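Local structure of extracellular solute-binding protein family 1 (Arthrobacter chlorophenolicus, 4R2F) at residues A104-D117 and E138-P150. The protein probably captures sugars outside the cell for uptake by a transporter, and binds the beta-glucan disaccharide laminaribiose. Sequence-based numbering, arbitrary orientation. Where two conformers were deposited one is given.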
ATOM      1  N   ALA A 104      13.517   1.885  -1.542  1.00 34.79           N
ATOM      2  CA  ALA A 104      14.692   1.535  -2.321  1.00 25.49           C
ATOM      3  C   ALA A 104      15.275   2.757  -3.081  1.00 34.90           C
ATOM      4  O   ALA A 104      16.484   2.846  -3.271  1.00 31.38           O
ATOM      5  CB  ALA A 104      14.341   0.427  -3.283  1.00 30.62           C
ATOM      6  N   PHE A 105      14.432   3.691  -3.522  1.00 33.86           N
ATOM      7  CA  PHE A 105      14.941   4.868  -4.226  1.00 31.61           C
ATOM      8  C   PHE A 105      15.705   5.837  -3.291  1.00 31.82           C
ATOM      9  O   PHE A 105      16.660   6.453  -3.718  1.00 32.46           O
ATOM     10  CB  PHE A 105      13.834   5.614  -4.977  1.00 38.49           C
ATOM     11  CG  PHE A 105      13.240   4.826  -6.114  1.00 29.85           C
ATOM     12  CD1 PHE A 105      13.824   4.850  -7.364  1.00 30.45           C
ATOM     13  CD2 PHE A 105      12.118   4.014  -5.915  1.00 28.93           C
ATOM     14  CE1 PHE A 105      13.284   4.106  -8.397  1.00 31.80           C
ATOM     15  CE2 PHE A 105      11.567   3.284  -6.944  1.00 37.91           C
ATOM     16  CZ  PHE A 105      12.152   3.327  -8.186  1.00 23.78           C
ATOM     17  N   GLN A 106      15.257   5.969  -2.044  1.00 35.81           N
ATOM     18  CA  GLN A 106      15.930   6.792  -1.058  0.50 16.38           C
ATOM     19  C   GLN A 106      17.284   6.194  -0.792  1.00 34.65           C
ATOM     20  O   GLN A 106      18.291   6.899  -0.794  1.00 30.03           O
ATOM     21  CB  GLN A 106      15.156   6.862   0.254  0.50 18.39           C
ATOM     22  CG  GLN A 106      15.733   7.853   1.248  0.50 37.99           C
ATOM     23  CD  GLN A 106      16.006   9.217   0.618  0.50 74.07           C
ATOM     24  OE1 GLN A 106      17.088   9.790   0.776  0.50 48.17           O
ATOM     25  NE2 GLN A 106      15.024   9.740  -0.106  0.50 48.95           N
ATOM     26  N   PHE A 107      17.340   4.886  -0.565  1.00 32.41           N
ATOM     27  CA  PHE A 107      18.627   4.279  -0.198  1.00 36.19           C
ATOM     28  C   PHE A 107      19.566   4.206  -1.384  1.00 38.57           C
ATOM     29  O   PHE A 107      20.795   4.217  -1.237  1.00 31.74           O
ATOM     30  CB  PHE A 107      18.439   2.920   0.516  1.00 33.22           C
ATOM     31  CG  PHE A 107      17.755   3.049   1.840  1.00 31.49           C
ATOM     32  CD1 PHE A 107      18.269   3.914   2.807  1.00 69.58           C
ATOM     33  CD2 PHE A 107      16.586   2.348   2.128  1.00 34.22           C
ATOM     34  CE1 PHE A 107      17.637   4.076   4.025  1.00 57.92           C
ATOM     35  CE2 PHE A 107      15.948   2.518   3.343  1.00 35.63           C
ATOM     36  CZ  PHE A 107      16.474   3.378   4.293  1.00 59.96           C
ATOM     37  N   GLU A 108      19.015   4.188  -2.581  1.00 28.33           N
ATOM     38  CA  GLU A 108      19.875   4.256  -3.754  1.00 32.89           C
ATOM     39  C   GLU A 108      20.546   5.616  -3.864  1.00 28.68           C
ATOM     40  O   GLU A 108      21.733   5.715  -4.164  1.00 33.99           O
ATOM     41  CB  GLU A 108      19.082   3.993  -5.010  1.00 38.52           C
ATOM     42  CG  GLU A 108      19.966   3.796  -6.223  1.00 51.09           C
ATOM     43  CD  GLU A 108      19.836   4.899  -7.238  1.00 52.65           C
ATOM     44  OE1 GLU A 108      18.980   5.783  -7.061  1.00 64.25           O
ATOM     45  OE2 GLU A 108      20.561   4.840  -8.245  1.00 67.44           O
ATOM     46  N   GLU A 109      19.775   6.664  -3.619  1.00 30.71           N
ATOM     47  CA  GLU A 109      20.297   8.044  -3.671  1.00 36.38           C
ATOM     48  C   GLU A 109      21.412   8.191  -2.641  1.00 46.24           C
ATOM     49  O   GLU A 109      22.404   8.827  -2.898  1.00 33.87           O
ATOM     50  CB  GLU A 109      19.149   9.027  -3.416  1.00 39.38           C
ATOM     51  CG  GLU A 109      19.483  10.510  -3.370  1.00 60.66           C
ATOM     52  CD  GLU A 109      18.237  11.357  -3.598  1.00139.90           C
ATOM     53  OE1 GLU A 109      17.589  11.789  -2.616  1.00 81.10           O
ATOM     54  OE2 GLU A 109      17.876  11.553  -4.775  1.00 87.10           O
ATOM     55  N   GLN A 110      21.272   7.528  -1.502  1.00 32.63           N
ATOM     56  CA  GLN A 110      22.260   7.600  -0.433  1.00 30.91           C
ATOM     57  C   GLN A 110      23.406   6.646  -0.667  1.00 32.98           C
ATOM     58  O   GLN A 110      24.318   6.611   0.116  1.00 33.41           O
ATOM     59  CB  GLN A 110      21.642   7.237   0.927  1.00 32.60           C
ATOM     60  CG  GLN A 110      20.605   8.214   1.447  1.00 52.06           C
ATOM     61  CD  GLN A 110      19.906   7.706   2.708  1.00 41.90           C
ATOM     62  OE1 GLN A 110      20.411   6.839   3.430  1.00 42.33           O
ATOM     63  NE2 GLN A 110      18.753   8.261   2.977  1.00 44.00           N
ATOM     64  N   GLY A 111      23.339   5.839  -1.705  1.00 38.69           N
ATOM     65  CA  GLY A 111      24.432   4.960  -2.021  1.00 36.65           C
ATOM     66  C   GLY A 111      24.509   3.707  -1.171  1.00 36.05           C
ATOM     67  O   GLY A 111      25.575   3.117  -1.073  1.00 33.30           O
ATOM     68  N   GLN A 112      23.386   3.254  -0.614  1.00 26.38           N
ATOM     69  CA  GLN A 112      23.371   2.117   0.322  1.00 27.50           C
ATOM     70  C   GLN A 112      22.616   0.904  -0.229  1.00 29.41           C
ATOM     71  O   GLN A 112      22.569  -0.152   0.413  1.00 37.13           O
ATOM     72  CB  GLN A 112      22.700   2.517   1.639  1.00 40.39           C
ATOM     73  CG  GLN A 112      23.174   3.826   2.245  1.00 47.61           C
ATOM     74  CD  GLN A 112      24.368   3.672   3.157  1.00 70.56           C
ATOM     75  OE1 GLN A 112      24.979   2.612   3.243  1.00 57.84           O
ATOM     76  NE2 GLN A 112      24.694   4.738   3.865  1.00 75.27           N
ATOM     77  N   ILE A 113      22.030   1.062  -1.409  1.00 33.99           N
ATOM     78  CA  ILE A 113      21.360  -0.035  -2.094  1.00 33.15           C
ATOM     79  C   ILE A 113      22.375  -0.873  -2.875  1.00 36.73           C
ATOM     80  O   ILE A 113      23.398  -0.362  -3.310  1.00 33.17           O
ATOM     81  CB  ILE A 113      20.262   0.533  -3.022  1.00 39.79           C
ATOM     82  CG1 ILE A 113      19.034  -0.364  -3.034  1.00 41.26           C
ATOM     83  CG2 ILE A 113      20.793   0.794  -4.434  1.00 56.04           C
ATOM     84  CD1 ILE A 113      18.230  -0.270  -1.751  1.00 47.49           C
ATOM     85  N   ALA A 114      22.101  -2.165  -3.037  1.00 28.06           N
ATOM     86  CA  ALA A 114      22.820  -2.988  -4.024  1.00 32.84           C
ATOM     87  C   ALA A 114      21.928  -3.239  -5.243  1.00 29.23           C
ATOM     88  O   ALA A 114      20.831  -3.776  -5.098  1.00 33.54           O
ATOM     89  CB  ALA A 114      23.246  -4.303  -3.399  1.00 31.51           C
ATOM     90  N   TYR A 115      22.396  -2.854  -6.431  1.00 29.95           N
ATOM     91  CA  TYR A 115      21.605  -2.951  -7.652  1.00 35.45           C
ATOM     92  C   TYR A 115      21.296  -4.410  -7.924  1.00 32.69           C
ATOM     93  O   TYR A 115      22.118  -5.276  -7.660  1.00 33.81           O
ATOM     94  CB  TYR A 115      22.332  -2.301  -8.852  1.00 27.31           C
ATOM     95  CG  TYR A 115      22.450  -0.816  -8.692  1.00 35.53           C
ATOM     96  CD1 TYR A 115      21.335  -0.013  -8.792  1.00 29.18           C
ATOM     97  CD2 TYR A 115      23.672  -0.208  -8.400  1.00 35.81           C
ATOM     98  CE1 TYR A 115      21.417   1.362  -8.600  1.00 29.45           C
ATOM     99  CE2 TYR A 115      23.764   1.170  -8.223  1.00 30.02           C
ATOM    100  CZ  TYR A 115      22.635   1.944  -8.305  1.00 34.65           C
ATOM    101  OH  TYR A 115      22.696   3.317  -8.105  1.00 30.74           O
ATOM    102  N   ALA A 116      20.096  -4.652  -8.442  1.00 30.55           N
ATOM    103  CA  ALA A 116      19.568  -5.993  -8.642  1.00 31.22           C
ATOM    104  C   ALA A 116      19.783  -6.578 -10.033  1.00 35.02           C
ATOM    105  O   ALA A 116      19.136  -7.571 -10.388  1.00 30.63           O
ATOM    106  CB  ALA A 116      18.081  -5.990  -8.304  1.00 29.52           C
ATOM    107  N   ASP A 117      20.716  -6.015 -10.796  1.00 33.19           N
ATOM    108  CA  ASP A 117      20.934  -6.436 -12.181  1.00 33.11           C
ATOM    109  C   ASP A 117      21.275  -7.918 -12.286  1.00 37.12           C
ATOM    110  O   ASP A 117      20.785  -8.589 -13.178  1.00 34.58           O
ATOM    111  CB  ASP A 117      22.042  -5.610 -12.842  1.00 35.24           C
ATOM    112  CG  ASP A 117      21.684  -4.143 -12.939  1.00 51.67           C
ATOM    113  OD1 ASP A 117      20.935  -3.649 -12.079  1.00 40.14           O
ATOM    114  OD2 ASP A 117      22.141  -3.477 -13.870  1.00 53.14           O
ATOM    115  N   GLU A 138      10.014  -2.577 -14.937  1.00 27.05           N
ATOM    116  CA  GLU A 138      10.567  -1.361 -15.543  1.00 38.05           C
ATOM    117  C   GLU A 138      10.570  -0.105 -14.656  1.00 26.20           C
ATOM    118  O   GLU A 138      11.513   0.701 -14.741  1.00 32.39           O
ATOM    119  CB  GLU A 138       9.810  -1.059 -16.855  1.00 40.99           C
ATOM    120  CG  GLU A 138      10.048  -2.113 -17.941  1.00 62.41           C
ATOM    121  CD  GLU A 138       8.992  -3.224 -18.051  1.00160.96           C
ATOM    122  OE1 GLU A 138       8.296  -3.607 -17.057  1.00 45.54           O
ATOM    123  OE2 GLU A 138       8.889  -3.740 -19.186  1.00 66.10           O
ATOM    124  N   PRO A 139       9.539   0.084 -13.804  1.00 28.16           N
ATOM    125  CA  PRO A 139       9.621   1.228 -12.893  1.00 33.67           C
ATOM    126  C   PRO A 139      10.902   1.304 -12.057  1.00 31.63           C
ATOM    127  O   PRO A 139      11.208   2.366 -11.533  1.00 29.48           O
ATOM    128  CB  PRO A 139       8.424   1.006 -11.964  1.00 39.60           C
ATOM    129  CG  PRO A 139       7.423   0.312 -12.830  1.00 34.21           C
ATOM    130  CD  PRO A 139       8.272  -0.657 -13.619  1.00 33.26           C
ATOM    131  N   PHE A 140      11.608   0.190 -11.901  1.00 31.01           N
ATOM    132  CA  PHE A 140      12.759   0.105 -11.017  1.00 26.79           C
ATOM    133  C   PHE A 140      14.086   0.262 -11.730  1.00 33.61           C
ATOM    134  O   PHE A 140      15.150   0.240 -11.096  1.00 32.01           O
ATOM    135  CB  PHE A 140      12.685  -1.206 -10.246  1.00 32.99           C
ATOM    136  CG  PHE A 140      11.481  -1.271  -9.381  1.00 32.80           C
ATOM    137  CD1 PHE A 140      11.445  -0.543  -8.205  1.00 34.80           C
ATOM    138  CD2 PHE A 140      10.360  -1.955  -9.775  1.00 41.99           C
ATOM    139  CE1 PHE A 140      10.329  -0.531  -7.407  1.00 36.15           C
ATOM    140  CE2 PHE A 140       9.235  -1.958  -8.984  1.00 29.77           C
ATOM    141  CZ  PHE A 140       9.218  -1.240  -7.796  1.00 33.47           C
ATOM    142  N   LYS A 141      14.026   0.463 -13.045  1.00 27.71           N
ATOM    143  CA  LYS A 141      15.232   0.589 -13.834  1.00 36.87           C
ATOM    144  C   LYS A 141      15.700   2.033 -13.784  1.00 34.38           C
ATOM    145  O   LYS A 141      14.915   2.937 -14.047  1.00 35.89           O
ATOM    146  CB  LYS A 141      14.950   0.184 -15.272  1.00 43.25           C
ATOM    147  CG  LYS A 141      16.195   0.080 -16.142  1.00 52.87           C
ATOM    148  CD  LYS A 141      15.801   0.004 -17.611  1.00 65.88           C
ATOM    149  CE  LYS A 141      17.002  -0.135 -18.534  1.00 79.28           C
ATOM    150  NZ  LYS A 141      16.608   0.115 -19.950  1.00 44.37           N
ATOM    151  N   THR A 142      16.970   2.235 -13.434  1.00 31.95           N
ATOM    152  CA  THR A 142      17.607   3.547 -13.498  1.00 34.31           C
ATOM    153  C   THR A 142      18.857   3.456 -14.360  1.00 36.36           C
ATOM    154  O   THR A 142      19.294   2.373 -14.705  1.00 28.76           O
ATOM    155  CB  THR A 142      18.031   4.072 -12.093  1.00 33.96           C
ATOM    156  OG1 THR A 142      19.178   3.356 -11.620  1.00 38.07           O
ATOM    157  CG2 THR A 142      16.887   3.965 -11.077  1.00 38.20           C
ATOM    158  N   SER A 143      19.451   4.609 -14.643  1.00 29.00           N
ATOM    159  CA  SER A 143      20.745   4.706 -15.325  1.00 37.87           C
ATOM    160  C   SER A 143      21.807   3.753 -14.752  1.00 41.30           C
ATOM    161  O   SER A 143      22.600   3.199 -15.495  1.00 35.24           O
ATOM    162  CB  SER A 143      21.293   6.151 -15.234  1.00 33.38           C
ATOM    163  OG  SER A 143      20.318   7.129 -15.558  1.00 31.53           O
ATOM    164  N   LYS A 144      21.817   3.587 -13.432  1.00 28.65           N
ATOM    165  CA  LYS A 144      22.876   2.893 -12.733  1.00 38.88           C
ATOM    166  C   LYS A 144      22.518   1.443 -12.445  1.00 36.51           C
ATOM    167  O   LYS A 144      23.373   0.704 -12.003  1.00 36.33           O
ATOM    168  CB  LYS A 144      23.213   3.632 -11.431  1.00 40.46           C
ATOM    169  CG  LYS A 144      23.305   5.139 -11.614  1.00 40.85           C
ATOM    170  CD  LYS A 144      23.845   5.936 -10.445  1.00 47.50           C
ATOM    171  CE  LYS A 144      22.885   6.267  -9.311  1.00 87.40           C
ATOM    172  NZ  LYS A 144      21.642   6.970  -9.716  1.00 89.16           N
ATOM    173  N   GLY A 145      21.265   1.053 -12.694  1.00 34.67           N
ATOM    174  CA  GLY A 145      20.812  -0.317 -12.511  1.00 35.89           C
ATOM    175  C   GLY A 145      19.380  -0.393 -11.996  1.00 34.62           C
ATOM    176  O   GLY A 145      18.705   0.618 -11.802  1.00 31.52           O
ATOM    177  N   TYR A 146      18.929  -1.610 -11.755  1.00 31.94           N
ATOM    178  CA  TYR A 146      17.641  -1.879 -11.096  1.00 30.03           C
ATOM    179  C   TYR A 146      17.745  -1.655  -9.597  1.00 25.04           C
ATOM    180  O   TYR A 146      18.575  -2.301  -8.929  1.00 31.64           O
ATOM    181  CB  TYR A 146      17.243  -3.330 -11.353  1.00 41.41           C
ATOM    182  CG  TYR A 146      16.790  -3.514 -12.765  1.00 39.72           C
ATOM    183  CD1 TYR A 146      15.474  -3.259 -13.106  1.00 40.97           C
ATOM    184  CD2 TYR A 146      17.669  -3.921 -13.763  1.00 44.13           C
ATOM    185  CE1 TYR A 146      15.038  -3.387 -14.393  1.00 42.59           C
ATOM    186  CE2 TYR A 146      17.237  -4.066 -15.071  1.00 54.45           C
ATOM    187  CZ  TYR A 146      15.920  -3.784 -15.372  1.00 60.15           C
ATOM    188  OH  TYR A 146      15.450  -3.902 -16.639  1.00 50.51           O
ATOM    189  N   VAL A 147      16.938  -0.750  -9.051  1.00 31.75           N
ATOM    190  CA  VAL A 147      17.062  -0.455  -7.628  1.00 25.61           C
ATOM    191  C   VAL A 147      16.460  -1.550  -6.727  1.00 31.85           C
ATOM    192  O   VAL A 147      16.798  -1.636  -5.554  1.00 30.29           O
ATOM    193  CB  VAL A 147      16.492   0.921  -7.233  1.00 29.73           C
ATOM    194  CG1 VAL A 147      17.109   2.027  -8.069  1.00 31.17           C
ATOM    195  CG2 VAL A 147      14.994   0.943  -7.329  1.00 33.73           C
ATOM    196  N   ALA A 148      15.579  -2.377  -7.283  1.00 28.14           N
ATOM    197  CA  ALA A 148      14.874  -3.422  -6.532  1.00 31.86           C
ATOM    198  C   ALA A 148      14.127  -4.301  -7.516  1.00 34.07           C
ATOM    199  O   ALA A 148      14.141  -4.036  -8.720  1.00 31.22           O
ATOM    200  CB  ALA A 148      13.880  -2.798  -5.546  1.00 31.75           C
ATOM    201  N   VAL A 149      13.467  -5.337  -6.999  1.00 27.25           N
ATOM    202  CA  VAL A 149      12.675  -6.261  -7.820  1.00 26.78           C
ATOM    203  C   VAL A 149      11.242  -6.309  -7.284  1.00 29.14           C
ATOM    204  O   VAL A 149      11.035  -6.509  -6.077  1.00 29.61           O
ATOM    205  CB  VAL A 149      13.308  -7.666  -7.784  1.00 35.85           C
ATOM    206  CG1 VAL A 149      12.510  -8.638  -8.621  1.00 40.60           C
ATOM    207  CG2 VAL A 149      14.745  -7.616  -8.253  1.00 41.92           C
ATOM    208  N   PRO A 150      10.240  -6.150  -8.168  1.00 27.29           N
ATOM    209  CA  PRO A 150       8.868  -6.176  -7.656  1.00 29.25           C
ATOM    210  C   PRO A 150       8.466  -7.503  -7.062  1.00 29.26           C
ATOM    211  O   PRO A 150       8.907  -8.532  -7.546  1.00 33.81           O
ATOM    212  CB  PRO A 150       8.018  -5.912  -8.910  1.00 25.85           C
ATOM    213  CG  PRO A 150       8.870  -6.408 -10.042  1.00 33.63           C
ATOM    214  CD  PRO A 150      10.264  -6.031  -9.641  1.00 29.70           C
TER
HETATM  215  O   HOH W   1      20.593   8.056  -7.213  1.00 52.98           O
HETATM  216  O   HOH W   2      18.063  -4.008  -4.624  1.00 26.28           O
HETATM  217  O   HOH W   3      24.130  -1.957 -12.174  1.00 43.76           O
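Ala116 N donates to Tyr146 O (2.8 Å, 170° at the hydrogen) and Tyr146 N returns to the side chain of Asp117, so both backbone polar atoms of Tyr146 are taken up by residues at the start of helix 117-126. Asp117 OD1 receives Tyr146 N on its syn side, 19° out of the carboxylate plane, at 2.9 Å. Gly145 lies beside this carboxylate and the Tyr115 ring; a CB there would clash with both. Over the centre of the Tyr115 ring sits Lys144 O, 3.6 Å above the plane, while Ile113 CG2 covers the opposite face nearer the rim. Tyr115 OH donates to the anti lone pair of Glu108 OE2 (2.6 Å), which also forms a salt bridge with Lys144 NZ (2.8 Å), its hydrogen bond weak. A phenylalanine here would probably keep the ring packing but cost Glu108 OE2 its hydroxyl donor, leaving the carboxylate freer to turn. Val147 splits its branches: CG1 meets Glu108 CG, whereas CG2, set between backbone N and carbonyl carbon, lies over the Phe105 face, 3.9 Å from its centroid. Apolar packing thus grades into a charged margin, where a water links Glu108 OE1 to Lys144 NZ and these partners would favour an ionised Glu108.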